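Local atomic coordinates of hypothetical protein, IPT/TIG domain protein (Bacteroides ovatus, PDB entry 4HW6), a protein that is of unknown function but probably binds carbohydrate as an auxiliary nutrient-binding protein, joining an IPT/TIG domain to a six-bladed beta-propeller. Residues Gly116-Tyr119 with Lys124-Val127; Asp133-Phe138 with Gln172-Lys177; Asp154-Trp157 with Ala163-His166; Cys415-Asp420 with His424-Ile429. One frame throughout, in Å; residues are numbered along the deposited sequence.

Contact 1: residues Gly116-Tyr119 with Lys124-Val127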
loop_
_atom_site.group_PDB
_atom_site.type_symbol
_atom_site.label_atom_id
_atom_site.label_comp_id
_atom_site.label_asym_id
_atom_site.label_seq_id
_atom_site.Cartn_x
_atom_site.Cartn_y
_atom_site.Cartn_z
ATOM N N GLY A 116 10.729 10.275 5.929
ATOM C CA GLY A 116 10.491 11.652 6.338
ATOM C C GLY A 116 10.820 11.871 7.791
ATOM O O GLY A 116 10.415 11.066 8.650
ATOM N N LYS A 117 11.536 12.971 8.072
ATOM C CA LYS A 117 11.915 13.328 9.440
ATOM C C LYS A 117 11.734 14.830 9.601
ATOM O O LYS A 117 12.018 15.592 8.686
ATOM C CB LYS A 117 13.366 12.942 9.717
ATOM C CG LYS A 117 13.606 11.435 9.622
ATOM C CD LYS A 117 15.088 11.132 9.764
ATOM C CE LYS A 117 15.371 9.639 9.840
ATOM N NZ LYS A 117 16.828 9.415 10.050
ATOM N N LEU A 118 11.215 15.233 10.751
ATOM C CA LEU A 118 10.984 16.637 11.052
ATOM C C LEU A 118 11.786 17.027 12.297
ATOM O O LEU A 118 12.346 16.174 12.998
ATOM C CB LEU A 118 9.503 16.871 11.328
ATOM C CG LEU A 118 8.485 16.736 10.191
ATOM C CD1 LEU A 118 8.436 15.328 9.622
ATOM C CD2 LEU A 118 7.124 17.194 10.704
ATOM N N TYR A 119 11.864 18.316 12.569
ATOM C CA TYR A 119 12.542 18.766 13.775
ATOM C C TYR A 119 11.733 19.836 14.486
ATOM O O TYR A 119 10.682 20.255 14.006
ATOM C CB TYR A 119 14.002 19.205 13.503
ATOM C CG TYR A 119 14.200 20.274 12.451
ATOM C CD1 TYR A 119 14.204 19.941 11.101
ATOM C CD2 TYR A 119 14.437 21.612 12.800
ATOM C CE1 TYR A 119 14.398 20.898 10.126
ATOM C CE2 TYR A 119 14.645 22.580 11.818
ATOM C CZ TYR A 119 14.615 22.209 10.486
ATOM O OH TYR A 119 14.811 23.131 9.490
ATOM N N LYS A 124 9.020 21.698 11.924
ATOM C CA LYS A 124 9.905 22.135 10.847
ATOM C C LYS A 124 10.485 20.946 10.092
ATOM O O LYS A 124 10.596 19.858 10.640
ATOM C CB LYS A 124 11.027 23.008 11.399
ATOM C CG LYS A 124 10.543 24.371 11.889
ATOM C CD LYS A 124 11.700 25.293 12.222
ATOM C CE LYS A 124 11.250 26.513 13.021
ATOM N NZ LYS A 124 12.427 27.286 13.503
ATOM N N TRP A 125 10.807 21.157 8.825
ATOM C CA TRP A 125 11.520 20.151 8.025
ATOM C C TRP A 125 12.228 20.821 6.869
ATOM O O TRP A 125 11.917 21.958 6.499
ATOM C CB TRP A 125 10.569 19.087 7.480
ATOM C CG TRP A 125 9.484 19.620 6.557
ATOM C CD1 TRP A 125 9.492 19.626 5.189
ATOM C CD2 TRP A 125 8.247 20.201 6.953
ATOM N NE1 TRP A 125 8.333 20.186 4.714
ATOM C CE2 TRP A 125 7.559 20.563 5.778
ATOM C CE3 TRP A 125 7.659 20.472 8.194
ATOM C CZ2 TRP A 125 6.300 21.165 5.805
ATOM C CZ3 TRP A 125 6.412 21.070 8.223
ATOM C CH2 TRP A 125 5.739 21.397 7.037
ATOM N N ASP A 126 13.202 20.114 6.313
ATOM C CA ASP A 126 13.905 20.560 5.126
ATOM C C ASP A 126 13.340 19.783 3.942
ATOM O O ASP A 126 12.914 18.649 4.108
ATOM C CB ASP A 126 15.392 20.267 5.262
ATOM C CG ASP A 126 16.027 20.991 6.437
ATOM O OD1 ASP A 126 15.679 22.167 6.685
ATOM O OD2 ASP A 126 16.857 20.367 7.118
ATOM N N VAL A 127 13.370 20.386 2.757
ATOM C CA VAL A 127 13.006 19.703 1.537
ATOM C C VAL A 127 14.269 19.490 0.684
ATOM O O VAL A 127 14.907 20.440 0.241
ATOM C CB VAL A 127 11.916 20.460 0.768
ATOM C CG1 VAL A 127 11.687 19.843 -0.606
ATOM C CG2 VAL A 127 10.621 20.510 1.577
HETATM O O HOH W 1 13.701 17.680 7.948
#
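Y119 and K124 carry the close part of this contact. Their backbones form a single antiparallel hydrogen-bonded pair. Y119 N gives K124 O a nearly straight bond of 2.8 Å, and K124 N returns one of 3.0 Å to Y119 O. The Y119 side chain takes a chi1 of 56°, with CG between its own N and carbonyl carbon, and this turns the ring across the other segment. K124 CB then sits over one ring face, 3.8 Å from the centroid, in a CH-pi contact. At the far end of the ring, Y119 OH donates to D126 OD1 at 3.1 Å and meets the carboxylate from above its plane. L118 and W125 lie side by side and touch more lightly, L118 CG coming 4.1 Å from W125 CB. Beyond the pair, where the backbones part, the contact is looser: a water in the plane of the Y119 ring bridges K117 O and D126 N. On the solvent side the exposed K124 chain runs on from the ring to a salt bridge with E120, and K117 NZ pairs with D133. Both segments lie in the loop between strands 109-115 and 130-131. W125 bonds D139 through NE1 and stacks on H424, just before strand 425-431.

Contact 2: residues Asp133-Phe138 with Gln172-Lys177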
loop_
_atom_site.group_PDB
_atom_site.type_symbol
_atom_site.label_atom_id
_atom_site.label_comp_id
_atom_site.label_asym_id
_atom_site.label_seq_id
_atom_site.Cartn_x
_atom_site.Cartn_y
_atom_site.Cartn_z
ATOM N N ASP A 133 17.453 7.541 4.844
ATOM C CA ASP A 133 17.719 7.998 6.215
ATOM C C ASP A 133 17.930 9.514 6.393
ATOM O O ASP A 133 18.009 9.983 7.526
ATOM C CB ASP A 133 18.931 7.259 6.778
ATOM C CG ASP A 133 19.051 7.405 8.291
ATOM O OD1 ASP A 133 18.038 7.172 8.989
ATOM O OD2 ASP A 133 20.147 7.774 8.763
ATOM N N ASP A 134 18.007 10.270 5.300
ATOM C CA ASP A 134 18.436 11.678 5.355
ATOM C C ASP A 134 17.921 12.434 4.114
ATOM O O ASP A 134 18.687 12.878 3.244
ATOM C CB ASP A 134 19.963 11.731 5.452
ATOM C CG ASP A 134 20.483 13.022 6.082
ATOM O OD1 ASP A 134 19.717 13.981 6.271
ATOM O OD2 ASP A 134 21.691 13.078 6.372
ATOM N N CYS A 135 16.612 12.547 4.025
ATOM C CA CYS A 135 15.973 13.141 2.851
ATOM C C CYS A 135 14.901 14.126 3.314
ATOM O O CYS A 135 13.864 14.265 2.664
ATOM C CB CYS A 135 15.342 12.058 1.973
ATOM S SG CYS A 135 14.089 11.037 2.804
ATOM N N GLY A 136 15.150 14.789 4.444
ATOM C CA GLY A 136 14.199 15.781 4.950
ATOM C C GLY A 136 12.830 15.197 5.199
ATOM O O GLY A 136 12.722 14.040 5.627
ATOM N N ALA A 137 11.792 15.993 4.913
ATOM C CA ALA A 137 10.419 15.542 4.898
ATOM C C ALA A 137 9.689 16.135 3.687
ATOM O O ALA A 137 10.278 16.874 2.875
ATOM C CB ALA A 137 9.703 15.866 6.231
ATOM N N PHE A 138 8.415 15.798 3.560
ATOM C CA PHE A 138 7.694 15.973 2.300
ATOM C C PHE A 138 6.554 16.983 2.383
ATOM O O PHE A 138 5.676 16.865 3.241
ATOM C CB PHE A 138 7.196 14.605 1.846
ATOM C CG PHE A 138 8.287 13.577 1.850
ATOM C CD1 PHE A 138 9.434 13.793 1.097
ATOM C CD2 PHE A 138 8.215 12.457 2.654
ATOM C CE1 PHE A 138 10.469 12.880 1.115
ATOM C CE2 PHE A 138 9.241 11.538 2.667
ATOM C CZ PHE A 138 10.384 11.761 1.911
ATOM N N GLN A 172 18.074 3.145 -2.366
ATOM C CA GLN A 172 17.612 3.670 -1.087
ATOM C C GLN A 172 17.759 5.200 -1.075
ATOM O O GLN A 172 18.399 5.777 -0.203
ATOM C CB GLN A 172 18.379 3.006 0.055
ATOM C CG GLN A 172 18.256 1.488 0.060
ATOM C CD GLN A 172 16.999 1.019 0.762
ATOM O OE1 GLN A 172 16.869 1.184 1.974
ATOM N NE2 GLN A 172 16.074 0.412 0.013
ATOM N N TYR A 173 17.140 5.836 -2.069
ATOM C CA TYR A 173 17.269 7.276 -2.289
ATOM C C TYR A 173 15.914 7.858 -2.645
ATOM O O TYR A 173 15.132 7.207 -3.331
ATOM C CB TYR A 173 18.249 7.521 -3.430
ATOM C CG TYR A 173 18.750 8.944 -3.516
ATOM C CD1 TYR A 173 19.841 9.350 -2.762
ATOM C CD2 TYR A 173 18.144 9.883 -4.365
ATOM C CE1 TYR A 173 20.333 10.650 -2.845
ATOM C CE2 TYR A 173 18.639 11.185 -4.448
ATOM C CZ TYR A 173 19.719 11.556 -3.682
ATOM O OH TYR A 173 20.199 12.844 -3.737
ATOM N N VAL A 174 15.628 9.065 -2.155
ATOM C CA VAL A 174 14.386 9.765 -2.492
ATOM C C VAL A 174 14.733 11.038 -3.247
ATOM O O VAL A 174 15.136 12.023 -2.648
ATOM C CB VAL A 174 13.504 10.126 -1.276
ATOM C CG1 VAL A 174 12.150 10.663 -1.759
ATOM C CG2 VAL A 174 13.295 8.911 -0.356
ATOM N N ASP A 175 14.564 10.999 -4.568
ATOM C CA ASP A 175 14.933 12.112 -5.420
ATOM C C ASP A 175 13.772 13.082 -5.576
ATOM O O ASP A 175 12.631 12.796 -5.225
ATOM C CB ASP A 175 15.350 11.595 -6.801
ATOM C CG ASP A 175 16.381 12.481 -7.490
ATOM O OD1 ASP A 175 16.769 13.553 -6.966
ATOM O OD2 ASP A 175 16.816 12.079 -8.586
ATOM N N ILE A 176 14.102 14.252 -6.083
ATOM C CA ILE A 176 13.130 15.243 -6.560
ATOM C C ILE A 176 13.212 15.262 -8.078
ATOM O O ILE A 176 14.300 15.450 -8.659
ATOM C CB ILE A 176 13.462 16.656 -6.051
ATOM C CG1 ILE A 176 13.340 16.699 -4.519
ATOM C CG2 ILE A 176 12.525 17.700 -6.716
ATOM C CD1 ILE A 176 13.831 17.982 -3.879
ATOM N N LYS A 177 12.069 15.062 -8.716
ATOM C CA LYS A 177 11.975 15.066 -10.171
ATOM C C LYS A 177 11.614 16.470 -10.674
ATOM O O LYS A 177 10.593 17.023 -10.301
ATOM C CB LYS A 177 10.934 14.039 -10.643
ATOM C CG LYS A 177 10.762 14.024 -12.165
ATOM C CD LYS A 177 9.706 13.058 -12.671
ATOM C CE LYS A 177 9.742 12.975 -14.197
ATOM N NZ LYS A 177 11.090 12.548 -14.727
#
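V174 meets C135 and F138 in a small apolar contact where a loop of a propeller blade folds over one of its strands. V174 lies on strand 173-177 of a five-stranded antiparallel sheet. C135 and F138 belong to the loop between strands 130-131 and 143-146 of the same sheet. The apolar contacts use the two branches of the valine separately. CG1, anti to the backbone N (chi1 -172°), goes to the phenylalanine, and CG2 goes to the cysteine. The F138 ring comes at an oblique slant, so neither its face nor its edge is presented squarely to the methyl. Further apolar neighbours adjoin it: F138 meets W157 edge-to-face, and L115 of strand 109-115 touches both F138 and V174. The carbonyls of V174 and F138 bond other parts of the chain. V174 O accepts from R165 NH2, and F138 O takes the ND1 hydrogen of H424. At the start of the strand Q172 and Y173 both face D168, which makes a G1 beta bulge. All three touching side chains are buried, and the area they share is small. F138 CE1 is 4.0 Å from V174 CG1, and C135 SG is 3.9 Å from V174 CG2.

Contact 3: residues Asp154-Trp157 with Ala163-His166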
loop_
_atom_site.group_PDB
_atom_site.type_symbol
_atom_site.label_atom_id
_atom_site.label_comp_id
_atom_site.label_asym_id
_atom_site.label_seq_id
_atom_site.Cartn_x
_atom_site.Cartn_y
_atom_site.Cartn_z
ATOM N N ASP A 154 10.489 1.322 -7.888
ATOM C CA ASP A 154 10.361 2.753 -8.118
ATOM C C ASP A 154 8.944 3.217 -7.878
ATOM O O ASP A 154 8.005 2.846 -8.606
ATOM C CB ASP A 154 10.842 3.132 -9.514
ATOM C CG ASP A 154 12.284 2.759 -9.743
ATOM O OD1 ASP A 154 13.204 3.468 -9.263
ATOM O OD2 ASP A 154 12.500 1.697 -10.356
ATOM N N LEU A 155 8.797 4.007 -6.823
ATOM C CA LEU A 155 7.534 4.619 -6.408
ATOM C C LEU A 155 7.622 6.119 -6.596
ATOM O O LEU A 155 8.575 6.762 -6.154
ATOM C CB LEU A 155 7.281 4.354 -4.939
ATOM C CG LEU A 155 6.065 4.989 -4.301
ATOM C CD1 LEU A 155 4.794 4.363 -4.873
ATOM C CD2 LEU A 155 6.137 4.774 -2.787
ATOM N N TYR A 156 6.630 6.683 -7.266
ATOM C CA TYR A 156 6.615 8.106 -7.566
ATOM C C TYR A 156 5.416 8.752 -6.913
ATOM O O TYR A 156 4.372 8.114 -6.722
ATOM C CB TYR A 156 6.518 8.336 -9.077
ATOM C CG TYR A 156 7.690 7.817 -9.855
ATOM C CD1 TYR A 156 8.807 8.613 -10.084
ATOM C CD2 TYR A 156 7.690 6.531 -10.374
ATOM C CE1 TYR A 156 9.890 8.154 -10.801
ATOM C CE2 TYR A 156 8.784 6.051 -11.086
ATOM C CZ TYR A 156 9.870 6.875 -11.307
ATOM O OH TYR A 156 10.962 6.429 -12.003
ATOM N N TRP A 157 5.524 10.043 -6.625
ATOM C CA TRP A 157 4.341 10.803 -6.278
ATOM C C TRP A 157 4.371 12.209 -6.779
ATOM O O TRP A 157 5.433 12.809 -6.844
ATOM C CB TRP A 157 3.990 10.760 -4.786
ATOM C CG TRP A 157 4.861 11.505 -3.822
ATOM C CD1 TRP A 157 4.869 12.846 -3.574
ATOM C CD2 TRP A 157 5.780 10.925 -2.902
ATOM N NE1 TRP A 157 5.753 13.139 -2.558
ATOM C CE2 TRP A 157 6.328 11.981 -2.129
ATOM C CE3 TRP A 157 6.204 9.631 -2.661
ATOM C CZ2 TRP A 157 7.261 11.765 -1.139
ATOM C CZ3 TRP A 157 7.159 9.422 -1.650
ATOM C CH2 TRP A 157 7.669 10.490 -0.919
ATOM N N ALA A 163 6.962 19.512 -4.626
ATOM C CA ALA A 163 7.849 18.634 -5.379
ATOM C C ALA A 163 7.213 17.297 -5.722
ATOM O O ALA A 163 6.476 16.702 -4.927
ATOM C CB ALA A 163 9.157 18.386 -4.631
ATOM N N PHE A 164 7.577 16.849 -6.916
ATOM C CA PHE A 164 7.362 15.504 -7.428
ATOM C C PHE A 164 8.523 14.642 -6.918
ATOM O O PHE A 164 9.691 15.012 -7.079
ATOM C CB PHE A 164 7.419 15.610 -8.942
ATOM C CG PHE A 164 6.897 14.414 -9.677
ATOM C CD1 PHE A 164 7.529 13.190 -9.598
ATOM C CD2 PHE A 164 5.803 14.546 -10.496
ATOM C CE1 PHE A 164 7.048 12.108 -10.316
ATOM C CE2 PHE A 164 5.317 13.467 -11.215
ATOM C CZ PHE A 164 5.944 12.252 -11.121
ATOM N N ARG A 165 8.219 13.531 -6.274
ATOM C CA ARG A 165 9.288 12.723 -5.661
ATOM C C ARG A 165 9.378 11.322 -6.253
ATOM O O ARG A 165 8.396 10.789 -6.796
ATOM C CB ARG A 165 9.094 12.616 -4.138
ATOM C CG ARG A 165 8.944 13.953 -3.409
ATOM C CD ARG A 165 10.144 14.859 -3.566
ATOM N NE ARG A 165 11.380 14.288 -3.025
ATOM C CZ ARG A 165 12.000 14.694 -1.908
ATOM N NH1 ARG A 165 11.506 15.673 -1.151
ATOM N NH2 ARG A 165 13.118 14.091 -1.524
ATOM N N HIS A 166 10.566 10.751 -6.124
ATOM C CA HIS A 166 10.867 9.399 -6.638
ATOM C C HIS A 166 11.590 8.610 -5.554
ATOM O O HIS A 166 12.726 8.933 -5.204
ATOM C CB HIS A 166 11.730 9.515 -7.868
ATOM C CG HIS A 166 12.316 8.220 -8.337
ATOM N ND1 HIS A 166 13.510 8.162 -9.022
ATOM C CD2 HIS A 166 11.886 6.941 -8.223
ATOM C CE1 HIS A 166 13.790 6.900 -9.313
ATOM N NE2 HIS A 166 12.824 6.135 -8.834
HETATM O O HOH W 2 6.217 16.149 -1.853
#
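H166 CG stands anti to the backbone N (chi1 169°), while Y156 CG lies beside its own N (chi1 -63°). These torsions lay the two side chains side by side, pointing the same way. Their rings form an offset stack, centroids 4.5 Å apart and planes 15° from parallel. Y156 CE1 rests over the imidazole face. The imidazole edge is used too: H166 NE2 donates to D154 OD1 at 2.7 Å. The acceptor lies in the ring plane, and the carboxylate is met on its anti side. Stack and bond together fix the tilt and the rotation of the imidazole. An alanine at H166 would remove both, and is likely to leave D154 without its donor and one face of Y156 without its cover. On the face of the sheet that carries W157 and R165, R165 CB lies over the six-membered indole ring, 3.8 Å from its centroid. The arginine chain then bends away, and its guanidinium goes to L128 O, V174 O and D175 O. F164 lays its ring face over W157 O. A water links W157 NE1 to A163 O. W157 N bonds R165 O at 3.0 Å, and R165 N bonds W157 O at 2.9 Å. This is a beta hairpin of strands 154-158 and 164-168, two adjacent strands, neither at the sheet's edge, of a five-stranded antiparallel propeller blade.

Contact 4: residues Cys415-Asp420 with His424-Ile429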
loop_
_atom_site.group_PDB
_atom_site.type_symbol
_atom_site.label_atom_id
_atom_site.label_comp_id
_atom_site.label_asym_id
_atom_site.label_seq_id
_atom_site.Cartn_x
_atom_site.Cartn_y
_atom_site.Cartn_z
ATOM N N CYS A 415 3.118 -4.659 1.901
ATOM C CA CYS A 415 2.822 -3.540 2.804
ATOM C C CYS A 415 2.178 -2.412 2.041
ATOM O O CYS A 415 2.329 -2.319 0.818
ATOM C CB CYS A 415 4.116 -3.066 3.484
ATOM S SG CYS A 415 5.389 -2.472 2.335
ATOM N N PHE A 416 1.424 -1.574 2.750
ATOM C CA PHE A 416 0.930 -0.335 2.198
ATOM C C PHE A 416 1.901 0.814 2.510
ATOM O O PHE A 416 2.504 0.843 3.600
ATOM C CB PHE A 416 -0.400 0.066 2.824
ATOM C CG PHE A 416 -1.552 -0.819 2.456
ATOM C CD1 PHE A 416 -1.860 -1.918 3.221
ATOM C CD2 PHE A 416 -2.337 -0.529 1.350
ATOM C CE1 PHE A 416 -2.933 -2.731 2.898
ATOM C CE2 PHE A 416 -3.415 -1.350 1.018
ATOM C CZ PHE A 416 -3.707 -2.432 1.792
ATOM N N TYR A 417 1.984 1.781 1.598
ATOM C CA TYR A 417 2.581 3.101 1.883
ATOM C C TYR A 417 1.444 4.114 1.846
ATOM O O TYR A 417 0.604 4.078 0.936
ATOM C CB TYR A 417 3.695 3.495 0.888
ATOM C CG TYR A 417 4.759 2.441 0.813
ATOM C CD1 TYR A 417 5.493 2.086 1.942
ATOM C CD2 TYR A 417 5.004 1.764 -0.375
ATOM C CE1 TYR A 417 6.414 1.060 1.891
ATOM C CE2 TYR A 417 5.936 0.756 -0.439
ATOM C CZ TYR A 417 6.647 0.412 0.688
ATOM O OH TYR A 417 7.547 -0.619 0.611
ATOM N N ILE A 418 1.403 4.987 2.846
ATOM C CA ILE A 418 0.406 6.028 2.972
ATOM C C ILE A 418 1.094 7.384 2.994
ATOM O O ILE A 418 1.998 7.606 3.809
ATOM C CB ILE A 418 -0.375 5.909 4.301
ATOM C CG1 ILE A 418 -0.941 4.481 4.484
ATOM C CG2 ILE A 418 -1.469 6.992 4.385
ATOM C CD1 ILE A 418 -1.970 4.073 3.455
ATOM N N GLY A 419 0.665 8.282 2.109
ATOM C CA GLY A 419 1.141 9.651 2.110
ATOM C C GLY A 419 0.328 10.433 3.105
ATOM O O GLY A 419 -0.830 10.815 2.848
ATOM N N ASP A 420 0.936 10.655 4.257
ATOM C CA ASP A 420 0.279 11.252 5.407
ATOM C C ASP A 420 0.631 12.739 5.393
ATOM O O ASP A 420 1.577 13.186 6.040
ATOM C CB ASP A 420 0.778 10.524 6.641
ATOM C CG ASP A 420 0.006 10.853 7.895
ATOM O OD1 ASP A 420 -1.109 11.366 7.782
ATOM O OD2 ASP A 420 0.509 10.493 8.994
ATOM N N HIS A 424 3.762 14.992 6.915
ATOM C CA HIS A 424 4.889 15.177 6.007
ATOM C C HIS A 424 5.753 13.944 5.898
ATOM O O HIS A 424 6.948 14.030 5.618
ATOM C CB HIS A 424 5.640 16.432 6.417
ATOM C CG HIS A 424 4.747 17.639 6.426
ATOM N ND1 HIS A 424 4.296 18.229 5.261
ATOM C CD2 HIS A 424 4.159 18.311 7.446
ATOM C CE1 HIS A 424 3.466 19.218 5.566
ATOM N NE2 HIS A 424 3.366 19.287 6.885
ATOM N N ARG A 425 5.101 12.790 6.042
ATOM C CA ARG A 425 5.778 11.514 6.060
ATOM C C ARG A 425 5.050 10.492 5.212
ATOM O O ARG A 425 3.814 10.548 5.081
ATOM C CB ARG A 425 5.841 10.986 7.496
ATOM C CG ARG A 425 6.770 11.742 8.439
ATOM C CD ARG A 425 6.331 11.405 9.844
ATOM N NE ARG A 425 7.138 11.958 10.913
ATOM C CZ ARG A 425 6.791 12.976 11.707
ATOM N NH1 ARG A 425 5.671 13.700 11.524
ATOM N NH2 ARG A 425 7.629 13.296 12.700
ATOM N N VAL A 426 5.820 9.530 4.702
ATOM C CA VAL A 426 5.269 8.276 4.197
ATOM C C VAL A 426 5.189 7.285 5.355
ATOM O O VAL A 426 6.202 6.931 5.974
ATOM C CB VAL A 426 6.117 7.668 3.062
ATOM C CG1 VAL A 426 5.473 6.384 2.560
ATOM C CG2 VAL A 426 6.292 8.658 1.920
ATOM N N ARG A 427 3.979 6.836 5.637
ATOM C CA ARG A 427 3.719 5.849 6.669
ATOM C C ARG A 427 3.631 4.474 5.987
ATOM O O ARG A 427 3.384 4.375 4.777
ATOM C CB ARG A 427 2.416 6.153 7.399
ATOM C CG ARG A 427 2.261 7.573 7.933
ATOM C CD ARG A 427 3.147 7.869 9.122
ATOM N NE ARG A 427 2.714 7.235 10.366
ATOM C CZ ARG A 427 1.642 7.567 11.090
ATOM N NH1 ARG A 427 0.867 8.571 10.772
ATOM N NH2 ARG A 427 1.375 6.904 12.193
ATOM N N LYS A 428 3.889 3.431 6.757
ATOM C CA LYS A 428 3.784 2.055 6.271
ATOM C C LYS A 428 2.772 1.280 7.105
ATOM O O LYS A 428 2.704 1.444 8.322
ATOM C CB LYS A 428 5.150 1.403 6.323
ATOM C CG LYS A 428 5.231 -0.053 5.885
ATOM C CD LYS A 428 6.714 -0.441 5.890
ATOM C CE LYS A 428 6.957 -1.922 5.873
ATOM N NZ LYS A 428 8.439 -2.171 5.939
ATOM N N ILE A 429 1.960 0.459 6.439
ATOM C CA ILE A 429 1.091 -0.493 7.146
ATOM C C ILE A 429 1.551 -1.893 6.755
ATOM O O ILE A 429 1.539 -2.247 5.578
ATOM C CB ILE A 429 -0.414 -0.311 6.822
ATOM C CG1 ILE A 429 -0.883 1.122 7.120
ATOM C CG2 ILE A 429 -1.234 -1.334 7.620
ATOM C CD1 ILE A 429 -2.340 1.391 6.760
HETATM O O HOH W 3 9.176 -1.336 2.747
#
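F416, I418 and D420 pair with I429, R427 and R425 in antiparallel hydrogen-bonded pairs, the two short strands running 150° apart in direction. I418 and R427 bond each other twice, with both N-to-O distances 2.8 Å. On the face that carries these residues, D420 and R427 form a salt bridge, OD2 to NH1 at 2.6 Å. The D420 carboxyl is swung anti to its N (chi1 -169°), and the arginine chain curls back at chi2 and chi3. D420 OD2 lies in the guanidinium plane, but is itself met on its anti side and well out of the carboxylate plane; the two flat groups are 32° apart. R427 NH1 also bonds L400 O, and NH2 pairs with D392. An alanine in place of R427 would probably leave the carboxylates of D420 and D392 without their positive mate inside the fold. Strands 415-420 and 425-431 form a beta hairpin in a five-stranded antiparallel blade of the propeller. H424 and R425 both face D420, a G1 beta bulge at the turn. Further along the same face, I418 CG1 touches I429 CD1 at 4.1 Å. The other face carries Y417, V426 and K428. V426 CG1 packs on Y417 CB at 3.8 Å. The extended K428 chain passes C415, its CE 3.9 Å from C415 SG. Y417 OH bonds D410 and takes a 2.8 Å bond from a water.

How the contacts relate
Contact 1 is on the surface, while contacts 2, 3 and 4 are buried. Contacts 2 and 3 share one blade, since strand 173-177 pairs with strand 164-168. Contact 4 is in another blade, whose strand 109-115 leads into the loop of contact 1. The chemistry follows the place. Contact 1 has a single bridge, a water and lysine ends paired with carboxylates of its own and a neighbouring loop. Contact 2 is purely apolar between its segments. Contacts 3 and 4 are hairpins with paired backbones, each with a carboxylate bond, to histidine in one and arginine in the other. The two blades meet where W157 packs on V426 and L155 on Y417.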